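Local coordinates for protein glutamate receptor IIB (Drosophila melanogaster, PDB 4WXJ) that binds glutamate in the two-lobed ligand-binding domain of a postsynaptic receptor subunit, and as part of the whole receptor is thought to open an ion channel, at residues A[179-184]-A[201-206]; A[80-85]-A[101-106]; A[130-135]-A[159-164]; A[45-50]-A[56-61]; A[185-188]-A[194-197]. One frame throughout, in Å; residues are numbered along the deposited sequence.

Interaction 1 (A[179-184]-A[201-206]); sequences KNNEEG and TTNLQY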
# COMPACT_ATOMS: atom_id res chain seq x y z
N LYS A 179 -8.76 3.21 8.29
CA LYS A 179 -9.16 3.35 6.89
C LYS A 179 -7.95 3.49 5.95
O LYS A 179 -8.05 3.18 4.77
CB LYS A 179 -10.09 4.55 6.71
CG LYS A 179 -9.40 5.90 6.66
CD LYS A 179 -10.42 7.04 6.65
CE LYS A 179 -11.17 7.10 5.33
NZ LYS A 179 -12.10 8.26 5.25
N ASN A 180 -6.82 3.95 6.49
CA ASN A 180 -5.62 4.13 5.68
C ASN A 180 -4.36 4.29 6.53
O ASN A 180 -4.43 4.29 7.76
CB ASN A 180 -5.79 5.33 4.75
CG ASN A 180 -6.16 6.61 5.49
OD1 ASN A 180 -5.73 6.84 6.62
ND2 ASN A 180 -6.97 7.45 4.85
N ASN A 181 -3.21 4.43 5.87
CA ASN A 181 -1.94 4.62 6.56
C ASN A 181 -1.93 5.88 7.41
O ASN A 181 -1.38 5.88 8.52
CB ASN A 181 -0.78 4.68 5.56
CG ASN A 181 -0.44 3.32 4.97
OD1 ASN A 181 -0.40 3.15 3.75
ND2 ASN A 181 -0.19 2.35 5.84
N GLU A 182 -2.53 6.95 6.90
CA GLU A 182 -2.55 8.23 7.60
C GLU A 182 -3.22 8.11 8.96
O GLU A 182 -2.68 8.56 9.97
CB GLU A 182 -3.26 9.30 6.76
CG GLU A 182 -2.48 9.77 5.54
CD GLU A 182 -2.52 8.78 4.38
OE1 GLU A 182 -3.26 7.77 4.47
OE2 GLU A 182 -1.81 9.01 3.38
N GLU A 183 -4.40 7.50 8.99
CA GLU A 183 -5.14 7.32 10.23
C GLU A 183 -4.37 6.41 11.18
O GLU A 183 -4.38 6.61 12.40
CB GLU A 183 -6.53 6.75 9.97
CG GLU A 183 -7.41 6.65 11.22
CD GLU A 183 -8.68 5.85 11.00
OE1 GLU A 183 -9.11 5.72 9.83
OE2 GLU A 183 -9.25 5.36 11.99
N GLY A 184 -3.71 5.40 10.63
CA GLY A 184 -2.91 4.49 11.42
C GLY A 184 -1.79 5.21 12.14
O GLY A 184 -1.62 5.07 13.35
N THR A 201 6.65 -2.07 5.18
CA THR A 201 7.93 -1.45 5.53
C THR A 201 8.21 -0.18 4.72
O THR A 201 8.85 0.75 5.21
CB THR A 201 9.08 -2.43 5.33
OG1 THR A 201 9.01 -3.00 4.02
CG2 THR A 201 9.01 -3.54 6.36
N THR A 202 7.73 -0.16 3.48
CA THR A 202 7.85 1.02 2.63
C THR A 202 7.19 2.22 3.28
O THR A 202 7.83 3.26 3.50
CB THR A 202 7.22 0.78 1.25
OG1 THR A 202 5.91 0.21 1.42
CG2 THR A 202 8.07 -0.17 0.44
N ASN A 203 5.91 2.08 3.59
CA ASN A 203 5.14 3.16 4.18
C ASN A 203 5.64 3.49 5.58
O ASN A 203 5.62 4.65 5.99
CB ASN A 203 3.66 2.78 4.23
CG ASN A 203 3.08 2.50 2.86
OD1 ASN A 203 3.46 3.14 1.88
ND2 ASN A 203 2.17 1.54 2.77
N LEU A 204 6.08 2.47 6.31
CA LEU A 204 6.61 2.67 7.65
C LEU A 204 7.85 3.55 7.60
O LEU A 204 8.00 4.47 8.40
CB LEU A 204 6.95 1.32 8.30
CG LEU A 204 7.22 1.37 9.81
CD1 LEU A 204 6.80 0.06 10.45
CD2 LEU A 204 8.68 1.65 10.10
N GLN A 205 8.74 3.26 6.65
CA GLN A 205 9.97 4.04 6.48
C GLN A 205 9.63 5.49 6.19
O GLN A 205 10.24 6.40 6.76
CB GLN A 205 10.82 3.47 5.35
CG GLN A 205 12.14 4.21 5.14
CD GLN A 205 12.85 3.81 3.86
OE1 GLN A 205 12.29 3.11 3.01
NE2 GLN A 205 14.09 4.26 3.71
N TYR A 206 8.67 5.70 5.31
CA TYR A 206 8.27 7.05 4.92
C TYR A 206 7.82 7.88 6.11
O TYR A 206 8.21 9.04 6.24
CB TYR A 206 7.14 7.00 3.88
CG TYR A 206 6.60 8.36 3.54
CD1 TYR A 206 7.23 9.16 2.59
CD2 TYR A 206 5.46 8.86 4.16
CE1 TYR A 206 6.75 10.41 2.27
CE2 TYR A 206 4.97 10.11 3.84
CZ TYR A 206 5.62 10.89 2.90
OH TYR A 206 5.13 12.13 2.59
O HOH W 1 1.03 0.01 4.90

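Interaction 2 (A[80-85]-A[101-106]); sequences GIIRQL and QARRSV. With GLU (glutamic acid), chain C.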
# COMPACT_ATOMS: atom_id res chain seq x y z
N GLY A 80 -12.73 0.31 -4.41
CA GLY A 80 -11.43 0.91 -4.66
C GLY A 80 -10.92 0.74 -6.08
O GLY A 80 -11.70 0.63 -7.03
N ILE A 81 -9.60 0.73 -6.22
CA ILE A 81 -8.95 0.63 -7.52
C ILE A 81 -9.30 -0.67 -8.23
O ILE A 81 -9.51 -0.68 -9.44
CB ILE A 81 -7.41 0.73 -7.38
CG1 ILE A 81 -7.02 2.07 -6.75
CG2 ILE A 81 -6.74 0.56 -8.74
CD1 ILE A 81 -5.55 2.20 -6.40
N ILE A 82 -9.36 -1.76 -7.47
CA ILE A 82 -9.66 -3.06 -8.04
C ILE A 82 -11.04 -3.06 -8.72
O ILE A 82 -11.20 -3.65 -9.79
CB ILE A 82 -9.63 -4.17 -6.97
CG1 ILE A 82 -8.26 -4.21 -6.29
CG2 ILE A 82 -9.96 -5.53 -7.58
CD1 ILE A 82 -7.10 -4.54 -7.22
N ARG A 83 -12.01 -2.40 -8.10
CA ARG A 83 -13.36 -2.33 -8.66
C ARG A 83 -13.38 -1.63 -10.01
O ARG A 83 -14.04 -2.09 -10.95
CB ARG A 83 -14.31 -1.62 -7.69
CG ARG A 83 -15.74 -1.49 -8.19
CD ARG A 83 -16.37 -2.84 -8.49
NE ARG A 83 -17.75 -2.72 -8.96
CZ ARG A 83 -18.81 -2.61 -8.16
NH1 ARG A 83 -18.67 -2.58 -6.85
NH2 ARG A 83 -20.02 -2.51 -8.69
N GLN A 84 -12.66 -0.51 -10.12
CA GLN A 84 -12.62 0.26 -11.36
C GLN A 84 -12.03 -0.56 -12.51
O GLN A 84 -12.39 -0.36 -13.67
CB GLN A 84 -11.81 1.54 -11.17
CG GLN A 84 -12.39 2.48 -10.13
CD GLN A 84 -13.81 2.88 -10.45
OE1 GLN A 84 -14.11 3.36 -11.54
NE2 GLN A 84 -14.71 2.66 -9.49
N LEU A 85 -11.12 -1.47 -12.18
CA LEU A 85 -10.51 -2.33 -13.19
C LEU A 85 -11.46 -3.44 -13.62
O LEU A 85 -11.54 -3.77 -14.80
CB LEU A 85 -9.20 -2.91 -12.66
CG LEU A 85 -8.03 -1.93 -12.62
CD1 LEU A 85 -6.97 -2.39 -11.63
CD2 LEU A 85 -7.42 -1.78 -14.00
N GLN A 101 -3.81 -12.84 -3.28
CA GLN A 101 -4.45 -13.95 -3.96
C GLN A 101 -5.86 -13.58 -4.41
O GLN A 101 -6.27 -13.90 -5.53
CB GLN A 101 -4.49 -15.17 -3.04
CG GLN A 101 -5.26 -16.35 -3.59
CD GLN A 101 -6.66 -16.44 -3.03
OE1 GLN A 101 -6.85 -16.80 -1.87
NE2 GLN A 101 -7.65 -16.11 -3.85
N ALA A 102 -6.60 -12.90 -3.54
CA ALA A 102 -7.97 -12.50 -3.86
C ALA A 102 -8.01 -11.51 -5.01
O ALA A 102 -8.86 -11.60 -5.90
CB ALA A 102 -8.64 -11.91 -2.63
N ARG A 103 -7.08 -10.55 -5.00
CA ARG A 103 -7.03 -9.54 -6.05
C ARG A 103 -6.62 -10.15 -7.39
O ARG A 103 -7.20 -9.83 -8.43
CB ARG A 103 -6.05 -8.43 -5.67
CG ARG A 103 -6.56 -7.55 -4.55
CD ARG A 103 -5.48 -6.61 -4.06
NE ARG A 103 -5.97 -5.69 -3.04
CZ ARG A 103 -5.20 -4.86 -2.34
NH1 ARG A 103 -3.89 -4.85 -2.54
NH2 ARG A 103 -5.73 -4.06 -1.43
N ARG A 104 -5.63 -11.04 -7.35
CA ARG A 104 -5.13 -11.67 -8.57
C ARG A 104 -6.20 -12.56 -9.21
O ARG A 104 -6.10 -12.89 -10.39
CB ARG A 104 -3.88 -12.49 -8.26
CG ARG A 104 -3.21 -13.12 -9.47
CD ARG A 104 -2.78 -12.08 -10.49
NE ARG A 104 -2.10 -12.70 -11.63
CZ ARG A 104 -2.72 -13.24 -12.67
NH1 ARG A 104 -4.05 -13.25 -12.74
NH2 ARG A 104 -2.01 -13.78 -13.65
N SER A 105 -7.21 -12.92 -8.44
CA SER A 105 -8.30 -13.76 -8.94
C SER A 105 -9.25 -12.98 -9.85
O SER A 105 -9.92 -13.58 -10.70
CB SER A 105 -9.09 -14.37 -7.78
OG SER A 105 -8.27 -15.20 -6.99
N VAL A 106 -9.31 -11.66 -9.68
CA VAL A 106 -10.27 -10.83 -10.39
C VAL A 106 -9.62 -9.85 -11.36
O VAL A 106 -10.26 -9.40 -12.32
CB VAL A 106 -11.15 -10.04 -9.40
CG1 VAL A 106 -12.07 -10.98 -8.64
CG2 VAL A 106 -10.30 -9.22 -8.44
N GLU C . -0.50 -1.96 0.11
CA GLU C . -1.64 -2.50 0.90
C GLU C . -2.75 -2.99 -0.02
O GLU C . -2.56 -3.05 -1.24
CB GLU C . -2.16 -1.43 1.86
CG GLU C . -1.25 -1.14 3.04
CD GLU C . -1.38 -2.14 4.17
OE1 GLU C . -0.55 -2.09 5.11
OE2 GLU C . -2.31 -2.98 4.15
OXT GLU C . -3.85 -3.33 0.42

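Interaction 3 (A[130-135]-A[159-164]); sequences SLHDLV and DTDNRM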
# COMPACT_ATOMS: atom_id res chain seq x y z
N SER A 130 9.27 -7.31 19.61
CA SER A 130 8.98 -8.25 18.53
C SER A 130 7.48 -8.46 18.36
O SER A 130 6.69 -8.08 19.22
CB SER A 130 9.66 -9.59 18.79
OG SER A 130 8.94 -10.35 19.75
N LEU A 131 7.11 -9.07 17.24
CA LEU A 131 5.71 -9.41 16.98
C LEU A 131 5.19 -10.41 18.01
O LEU A 131 4.07 -10.28 18.48
CB LEU A 131 5.55 -9.97 15.57
CG LEU A 131 4.13 -10.38 15.17
CD1 LEU A 131 3.19 -9.19 15.17
CD2 LEU A 131 4.14 -11.06 13.81
N HIS A 132 6.01 -11.41 18.34
CA HIS A 132 5.63 -12.40 19.34
C HIS A 132 5.33 -11.73 20.67
O HIS A 132 4.37 -12.09 21.35
CB HIS A 132 6.74 -13.45 19.53
CG HIS A 132 6.42 -14.47 20.57
ND1 HIS A 132 7.39 -15.03 21.38
CD2 HIS A 132 5.25 -15.04 20.94
CE1 HIS A 132 6.82 -15.90 22.21
NE2 HIS A 132 5.53 -15.92 21.96
N ASP A 133 6.15 -10.76 21.04
CA ASP A 133 5.95 -10.02 22.28
C ASP A 133 4.67 -9.19 22.21
O ASP A 133 3.92 -9.11 23.18
CB ASP A 133 7.15 -9.13 22.58
CG ASP A 133 8.44 -9.92 22.79
OD1 ASP A 133 8.35 -11.12 23.11
OD2 ASP A 133 9.53 -9.33 22.64
N LEU A 134 4.43 -8.58 21.05
CA LEU A 134 3.25 -7.73 20.86
C LEU A 134 1.96 -8.53 21.01
O LEU A 134 1.01 -8.07 21.67
CB LEU A 134 3.30 -7.07 19.48
CG LEU A 134 2.14 -6.13 19.13
CD1 LEU A 134 2.04 -4.97 20.11
CD2 LEU A 134 2.29 -5.62 17.71
N VAL A 135 1.91 -9.72 20.42
CA VAL A 135 0.70 -10.53 20.46
C VAL A 135 0.50 -11.20 21.82
O VAL A 135 -0.62 -11.55 22.18
CB VAL A 135 0.72 -11.63 19.36
CG1 VAL A 135 0.83 -11.01 17.98
CG2 VAL A 135 1.86 -12.62 19.59
N ASP A 159 0.07 -19.93 10.52
CA ASP A 159 1.04 -19.77 11.60
C ASP A 159 0.35 -19.38 12.90
O ASP A 159 -0.44 -18.44 12.93
CB ASP A 159 2.08 -18.72 11.22
CG ASP A 159 3.09 -18.46 12.32
OD1 ASP A 159 2.87 -17.53 13.12
OD2 ASP A 159 4.10 -19.20 12.39
N THR A 160 0.64 -20.13 13.96
CA THR A 160 -0.02 -19.94 15.25
C THR A 160 0.10 -18.52 15.78
O THR A 160 -0.88 -17.94 16.25
CB THR A 160 0.55 -20.92 16.30
OG1 THR A 160 0.41 -22.26 15.82
CG2 THR A 160 -0.20 -20.78 17.62
N ASP A 161 1.30 -17.95 15.71
CA ASP A 161 1.53 -16.60 16.21
C ASP A 161 0.75 -15.56 15.40
O ASP A 161 0.26 -14.58 15.95
CB ASP A 161 3.02 -16.27 16.19
CG ASP A 161 3.74 -16.75 17.44
OD1 ASP A 161 3.25 -17.70 18.08
OD2 ASP A 161 4.80 -16.18 17.77
N ASN A 162 0.64 -15.78 14.09
CA ASN A 162 -0.13 -14.88 13.24
C ASN A 162 -1.62 -15.04 13.48
O ASN A 162 -2.37 -14.07 13.43
CB ASN A 162 0.20 -15.11 11.76
CG ASN A 162 1.58 -14.59 11.38
OD1 ASN A 162 2.14 -13.74 12.07
ND2 ASN A 162 2.12 -15.10 10.29
N ARG A 163 -2.06 -16.27 13.74
CA ARG A 163 -3.44 -16.53 14.12
C ARG A 163 -3.80 -15.77 15.40
O ARG A 163 -4.87 -15.17 15.50
CB ARG A 163 -3.69 -18.02 14.34
CG ARG A 163 -3.81 -18.84 13.07
CD ARG A 163 -4.00 -20.31 13.40
NE ARG A 163 -4.30 -21.12 12.22
CZ ARG A 163 -5.52 -21.28 11.70
NH1 ARG A 163 -6.57 -20.68 12.25
NH2 ARG A 163 -5.68 -22.04 10.63
N MET A 164 -2.90 -15.81 16.38
CA MET A 164 -3.12 -15.12 17.65
C MET A 164 -3.20 -13.61 17.45
O MET A 164 -4.04 -12.94 18.05
CB MET A 164 -2.01 -15.46 18.65
CG MET A 164 -2.10 -16.86 19.22
SD MET A 164 -1.31 -17.02 20.84
CE MET A 164 0.43 -16.92 20.40

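Interaction 4 (A[45-50]-A[56-61]); sequences DLIYML and FDFNFE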
# COMPACT_ATOMS: atom_id res chain seq x y z
N ASP A 45 5.43 9.76 -11.15
CA ASP A 45 6.69 9.66 -11.87
C ASP A 45 6.80 8.34 -12.64
O ASP A 45 7.27 8.33 -13.78
CB ASP A 45 7.88 9.78 -10.90
CG ASP A 45 8.04 11.18 -10.34
OD1 ASP A 45 7.38 12.12 -10.84
OD2 ASP A 45 8.85 11.34 -9.40
N LEU A 46 6.38 7.24 -12.03
CA LEU A 46 6.55 5.93 -12.63
C LEU A 46 5.66 5.76 -13.87
O LEU A 46 6.05 5.10 -14.83
CB LEU A 46 6.26 4.82 -11.61
CG LEU A 46 6.39 3.38 -12.12
CD1 LEU A 46 7.77 3.13 -12.73
CD2 LEU A 46 6.11 2.39 -11.01
N ILE A 47 4.47 6.34 -13.84
CA ILE A 47 3.57 6.28 -14.99
C ILE A 47 4.11 7.14 -16.12
O ILE A 47 4.03 6.76 -17.29
CB ILE A 47 2.13 6.73 -14.62
CG1 ILE A 47 1.48 5.73 -13.66
CG2 ILE A 47 1.27 6.88 -15.88
CD1 ILE A 47 1.22 4.34 -14.24
N TYR A 48 4.65 8.31 -15.78
CA TYR A 48 5.30 9.17 -16.76
C TYR A 48 6.48 8.45 -17.42
O TYR A 48 6.64 8.49 -18.64
CB TYR A 48 5.79 10.47 -16.11
CG TYR A 48 4.78 11.60 -16.14
CD1 TYR A 48 4.53 12.30 -17.31
CD2 TYR A 48 4.09 11.96 -15.00
CE1 TYR A 48 3.62 13.33 -17.35
CE2 TYR A 48 3.17 13.00 -15.02
CZ TYR A 48 2.93 13.68 -16.20
OH TYR A 48 2.02 14.71 -16.22
N MET A 49 7.29 7.80 -16.60
CA MET A 49 8.45 7.06 -17.09
C MET A 49 8.02 5.90 -17.98
O MET A 49 8.63 5.64 -19.02
CB MET A 49 9.29 6.54 -15.92
CG MET A 49 9.97 7.63 -15.11
SD MET A 49 10.40 7.12 -13.44
CE MET A 49 11.72 5.96 -13.76
N LEU A 50 6.96 5.21 -17.58
CA LEU A 50 6.44 4.09 -18.35
C LEU A 50 5.74 4.57 -19.61
O LEU A 50 5.78 3.90 -20.65
CB LEU A 50 5.47 3.26 -17.50
CG LEU A 50 6.10 2.35 -16.45
CD1 LEU A 50 5.03 1.78 -15.53
CD2 LEU A 50 6.88 1.22 -17.11
N PHE A 56 2.52 5.55 -24.52
CA PHE A 56 1.08 5.65 -24.39
C PHE A 56 0.73 6.96 -23.69
O PHE A 56 1.53 7.50 -22.93
CB PHE A 56 0.50 4.46 -23.61
CG PHE A 56 1.00 4.34 -22.19
CD1 PHE A 56 0.50 5.15 -21.19
CD2 PHE A 56 1.96 3.39 -21.86
CE1 PHE A 56 0.95 5.03 -19.89
CE2 PHE A 56 2.42 3.27 -20.56
CZ PHE A 56 1.91 4.09 -19.57
N ASP A 57 -0.47 7.47 -23.96
CA ASP A 57 -1.01 8.60 -23.21
C ASP A 57 -1.80 8.06 -22.03
O ASP A 57 -2.14 6.88 -22.00
CB ASP A 57 -1.89 9.49 -24.08
CG ASP A 57 -1.08 10.50 -24.88
OD1 ASP A 57 -0.89 11.63 -24.37
OD2 ASP A 57 -0.64 10.17 -25.99
N PHE A 58 -2.07 8.91 -21.05
CA PHE A 58 -2.78 8.46 -19.85
C PHE A 58 -3.49 9.60 -19.14
O PHE A 58 -3.13 10.77 -19.29
CB PHE A 58 -1.81 7.78 -18.89
CG PHE A 58 -0.71 8.68 -18.41
CD1 PHE A 58 -0.87 9.46 -17.28
CD2 PHE A 58 0.49 8.75 -19.10
CE1 PHE A 58 0.14 10.29 -16.84
CE2 PHE A 58 1.51 9.58 -18.66
CZ PHE A 58 1.33 10.35 -17.53
N ASN A 59 -4.51 9.24 -18.37
CA ASN A 59 -5.26 10.19 -17.57
C ASN A 59 -5.46 9.64 -16.16
O ASN A 59 -6.04 8.57 -15.98
CB ASN A 59 -6.61 10.49 -18.22
CG ASN A 59 -7.45 11.45 -17.40
OD1 ASN A 59 -6.93 12.35 -16.75
ND2 ASN A 59 -8.76 11.25 -17.42
N PHE A 60 -4.96 10.37 -15.16
CA PHE A 60 -5.14 9.97 -13.77
C PHE A 60 -6.56 10.23 -13.30
O PHE A 60 -7.07 11.35 -13.43
CB PHE A 60 -4.15 10.71 -12.86
CG PHE A 60 -2.77 10.15 -12.89
CD1 PHE A 60 -2.47 8.96 -12.23
CD2 PHE A 60 -1.75 10.80 -13.56
CE1 PHE A 60 -1.19 8.44 -12.24
CE2 PHE A 60 -0.47 10.29 -13.57
CZ PHE A 60 -0.19 9.10 -12.91
N GLU A 61 -7.20 9.19 -12.77
CA GLU A 61 -8.52 9.31 -12.16
C GLU A 61 -8.51 8.68 -10.77
O GLU A 61 -8.77 7.48 -10.64
CB GLU A 61 -9.59 8.66 -13.03
CG GLU A 61 -9.81 9.36 -14.37
CD GLU A 61 -11.08 8.93 -15.06
OE1 GLU A 61 -11.75 8.00 -14.55
OE2 GLU A 61 -11.42 9.51 -16.11

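Interaction 5 (A[185-188]-A[194-197]); sequences VDRV and TYAF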
# COMPACT_ATOMS: atom_id res chain seq x y z
N VAL A 185 -1.01 5.98 11.39
CA VAL A 185 0.08 6.76 11.95
C VAL A 185 -0.43 7.80 12.94
O VAL A 185 0.17 7.99 14.01
CB VAL A 185 0.89 7.46 10.84
CG1 VAL A 185 1.96 8.38 11.43
CG2 VAL A 185 1.53 6.43 9.92
N ASP A 186 -1.52 8.48 12.59
CA ASP A 186 -2.13 9.46 13.48
C ASP A 186 -2.54 8.81 14.80
O ASP A 186 -2.42 9.42 15.86
CB ASP A 186 -3.35 10.12 12.83
CG ASP A 186 -2.99 10.97 11.63
OD1 ASP A 186 -1.78 11.23 11.41
OD2 ASP A 186 -3.91 11.39 10.91
N ARG A 187 -3.02 7.58 14.73
CA ARG A 187 -3.50 6.89 15.92
C ARG A 187 -2.35 6.48 16.84
O ARG A 187 -2.49 6.50 18.06
CB ARG A 187 -4.32 5.66 15.53
CG ARG A 187 -5.00 4.98 16.71
CD ARG A 187 -6.01 3.94 16.26
NE ARG A 187 -6.55 3.20 17.39
CZ ARG A 187 -7.44 2.22 17.28
NH1 ARG A 187 -7.90 1.85 16.09
NH2 ARG A 187 -7.88 1.60 18.37
N VAL A 188 -1.21 6.09 16.26
CA VAL A 188 -0.04 5.74 17.06
C VAL A 188 0.48 6.98 17.79
O VAL A 188 0.85 6.91 18.97
CB VAL A 188 1.08 5.14 16.19
CG1 VAL A 188 2.35 4.92 17.02
CG2 VAL A 188 0.64 3.83 15.58
N THR A 194 -0.03 3.32 23.48
CA THR A 194 -1.04 2.31 23.79
C THR A 194 -1.59 1.68 22.51
O THR A 194 -2.49 0.84 22.56
CB THR A 194 -2.20 2.90 24.60
OG1 THR A 194 -2.86 3.92 23.84
CG2 THR A 194 -1.69 3.50 25.91
N TYR A 195 -1.05 2.09 21.36
CA TYR A 195 -1.46 1.53 20.08
C TYR A 195 -0.28 1.43 19.12
O TYR A 195 0.44 2.40 18.89
CB TYR A 195 -2.57 2.38 19.46
CG TYR A 195 -3.09 1.84 18.14
CD1 TYR A 195 -4.02 0.81 18.11
CD2 TYR A 195 -2.65 2.35 16.93
CE1 TYR A 195 -4.50 0.31 16.92
CE2 TYR A 195 -3.12 1.86 15.73
CZ TYR A 195 -4.05 0.84 15.73
OH TYR A 195 -4.52 0.34 14.53
N ALA A 196 -0.09 0.24 18.55
CA ALA A 196 0.94 -0.00 17.55
C ALA A 196 0.28 -0.33 16.22
O ALA A 196 -0.79 -0.94 16.18
CB ALA A 196 1.85 -1.13 17.99
N PHE A 197 0.91 0.08 15.13
CA PHE A 197 0.32 -0.05 13.81
C PHE A 197 1.13 -1.01 12.95
O PHE A 197 2.31 -0.79 12.70
CB PHE A 197 0.22 1.33 13.14
CG PHE A 197 -0.58 1.34 11.87
CD1 PHE A 197 -1.87 0.84 11.84
CD2 PHE A 197 -0.05 1.88 10.70
CE1 PHE A 197 -2.62 0.86 10.68
CE2 PHE A 197 -0.80 1.90 9.54
CZ PHE A 197 -2.08 1.39 9.52
O HOH W 2 0.80 4.81 20.51

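Interaction 1 (A[179-184]-A[201-206])
Beside the glutamate pocket, two helix starts face each other through one pair of side chains, Asn-181 and Asn-203. Both residues are buried. The two side chains cross at about a right angle, and their amide planes are 58° apart. Asn-181 OD1 lies 3.2 Å from Asn-203 ND2, but the angle is too poor for a hydrogen bond. A water makes the link instead. It accepts from Asn-181 ND2 at 2.8 Å and from Asn-203 ND2 at 2.9 Å. In each residue CG sits beside the backbone N (chi1 -74° in Asn-181, -60° in Asn-203), which sends the amide into the gap between the helices. The domain is the clamshell of ionotropic glutamate receptors, and the pocket is its cleft. Asn-203 is second-shell there. Its OD1 bonds to Tyr-21 OH and its ND2 also donates to Asp-96, a residue of the glutamate site, so both ends of the amide are fixed. Helix 181-191 has its own start. Asn-180 is the N-cap, and its OD1 accepts from Glu-183 N at 2.8 Å. Glu-183 OE1 in turn takes Lys-179 N at 3.0 Å, from above the carboxylate plane.

Interaction 2 (A[80-85]-A[101-106])
Arg-103 and Val-106 rest on the side chain of Ile-82 in helix 80-86. The contact backs the glutamate pocket of the clamshell, and Arg-103 is the arginine that holds the alpha-carboxylate of the ligand. The second segment opens at Gln-101, where Gln-101 O accepts from Ser-105 OG at 2.8 Å and ties the weakly bonded turn. Arg-103 follows. Its chain is extended from CG to NE and crosses Ile-82 at about a right angle. Arg-103 CG lies 4.1 Å from Ile-82 CD1. The guanidinium meets the carboxylate edge-on and in plane. Arg-103 NH1 donates to glutamate O at 2.6 Å, nearly straight at 171°. Arg-103 NH2 donates to glutamate OXT at 2.7 Å, more bent at 145°. Second bonds, from NH1 to Thr-98 O and from NH2 to Gly-69 O, fix the rotation of the group. With a leucine here, both carboxylate oxygens would probably lose their charged partner, and Thr-98 O and Gly-69 O their donors. At Val-106 the segment turns back to the helix, and Val-106 CG2 meets Ile-82 CG2 at 3.8 Å.

Interaction 3 (A[130-135]-A[159-164])
Leu-131, His-132 and Val-135 of helix 131-135 face Asp-161 and Asn-162 at the start of helix 160-171. Both helices belong to the second lobe of the clamshell ligand-binding domain. The two short axes run 42° apart and come within 9.8 Å. The contact has a buried side and a solvent side. On the buried side Leu-131 CD2 reaches Asn-162 OD1 at 3.8 Å, the two side chains crossing at about a right angle. Leu-131 gets there because CG is anti to the backbone N (chi1 179°). Val-135 points at the other helix too, and its CG1 meets the backbone, with Asp-161 O at 4.1 Å. Packing here is light. On the exposed side the approach is closer but polar. Asp-161 OD2 lies 3.4 Å from His-132 CD2, oblique to the ring, and the ring and carboxylate planes are 24° apart. His-132 NE2 is further off, 4.3 Å from Asp-161 OD2. If the ring were protonated, the carboxylate would probably attract it. Both helices have capped starts. Ser-130 OG accepts from Asp-133 N, and Asp-159 OD1 accepts from Asn-162 N through its anti lone pair. Phe-154 of helix 149-155 lies against both Leu-131 and Asn-162. Lys-168, further along helix 160-171, makes a weak bond to Val-135 O.

Interaction 4 (A[45-50]-A[56-61])
Ile-47 is the main bump on the helix side, and three phenylalanines of segment 56-61 form the hollow that takes it. Its CG2 methyl sits over the centre of the Phe-58 ring, 3.5 Å from the centroid and 6° off the normal, a CH-pi contact. CG2 is anti to the backbone N there, while CG1 lies on the other branch and meets Phe-60. Ile-47 and Phe-60 slide past each other in opposite directions, with Ile-47 CB 3.7 Å from Phe-60 CZ. Phe-58 is itself a bump. Its CZ enters edge-on over the middle of the Tyr-48 ring, a T-shaped pair with centroids 5.0 Å apart and planes at 85°. Phe-58 thus gives a face to Ile-47 and an edge to Tyr-48. This is the helix-on-sheet layer of a beta-alpha-beta crossover. Helix 42-54 lies between the parallel neighbour strands 10-15 and 57-62 in the chain. Its segment 45-50 runs nearly antiparallel to strand segment 57-61, at 163°, with a closest approach of 9.4 Å between the axes. Further along the helix, the Phe-56 ring lies against Leu-50. Phe-56 CE2 is 3.4 Å from Leu-50 O, and Phe-56 CZ is 4.2 Å from Leu-50 CB. Tyr-48 lies on the solvent side. Leu-50 also packs on Ile-244 and Leu-247 of helix 237-250.

Interaction 5 (A[185-188]-A[194-197])
A cation-pi stack of Arg-187 on Tyr-195, joined by an apolar contact, packs helix 181-191 against the first residues of strand 195-200. The guanidinium lies flat on the tyrosine ring, with planes 4° apart and centres 4.0 Å apart. Arg-187 lays its whole length over one face. Its CD is 3.6 Å from the ring centroid, only 12° off the normal, a CH-pi contact, and its CZ is 3.5 Å from Tyr-195 CE1. The chain, extended from CG to NE, makes this long overlap possible. Polar ends are tied outside the pair, Arg-187 NH1 to Asp-175 O and Tyr-195 OH to Ala-176 O, which helps keep both flat groups in place. A serine in place of Tyr-195 would probably leave the guanidinium without the face it lies on and Ala-176 O without its hydroxyl partner. One helix position on, Val-188 fills the notch beside the strand. Its CG2 is 3.5 Å from Phe-197 CB and 3.6 Å from Tyr-195 O. A water adds a polar bridge, donating to Val-188 O at 2.6 Å and to Tyr-195 O at 2.9 Å. Strand 195-200 runs between strands 141-143 and 108-123 in a mixed sheet, and helix 181-191 covers one face of it. Val-185 and Val-188 also touch Leu-214 of strand 214-230.

In the fold
Interactions 1 and 5 share helix 181-191 and touch each other, Gly-184 and Asn-181 packing on Phe-197. Their chemistry differs: interaction 1 is small, polar and water-linked beside the ligand, while interaction 5 packs helix on sheet with an arginine stack. Interaction 2 also borders the pocket, but joins a bound charge to an apolar backing. Interaction 4 is the most aromatic and has the largest buried area. It lies in the core of the lobe built around strands 10-15 and 57-62, with its centre about 40 Å from that of interaction 3. Interaction 3 is the most surface-like, a light helix pair with one exposed polar side.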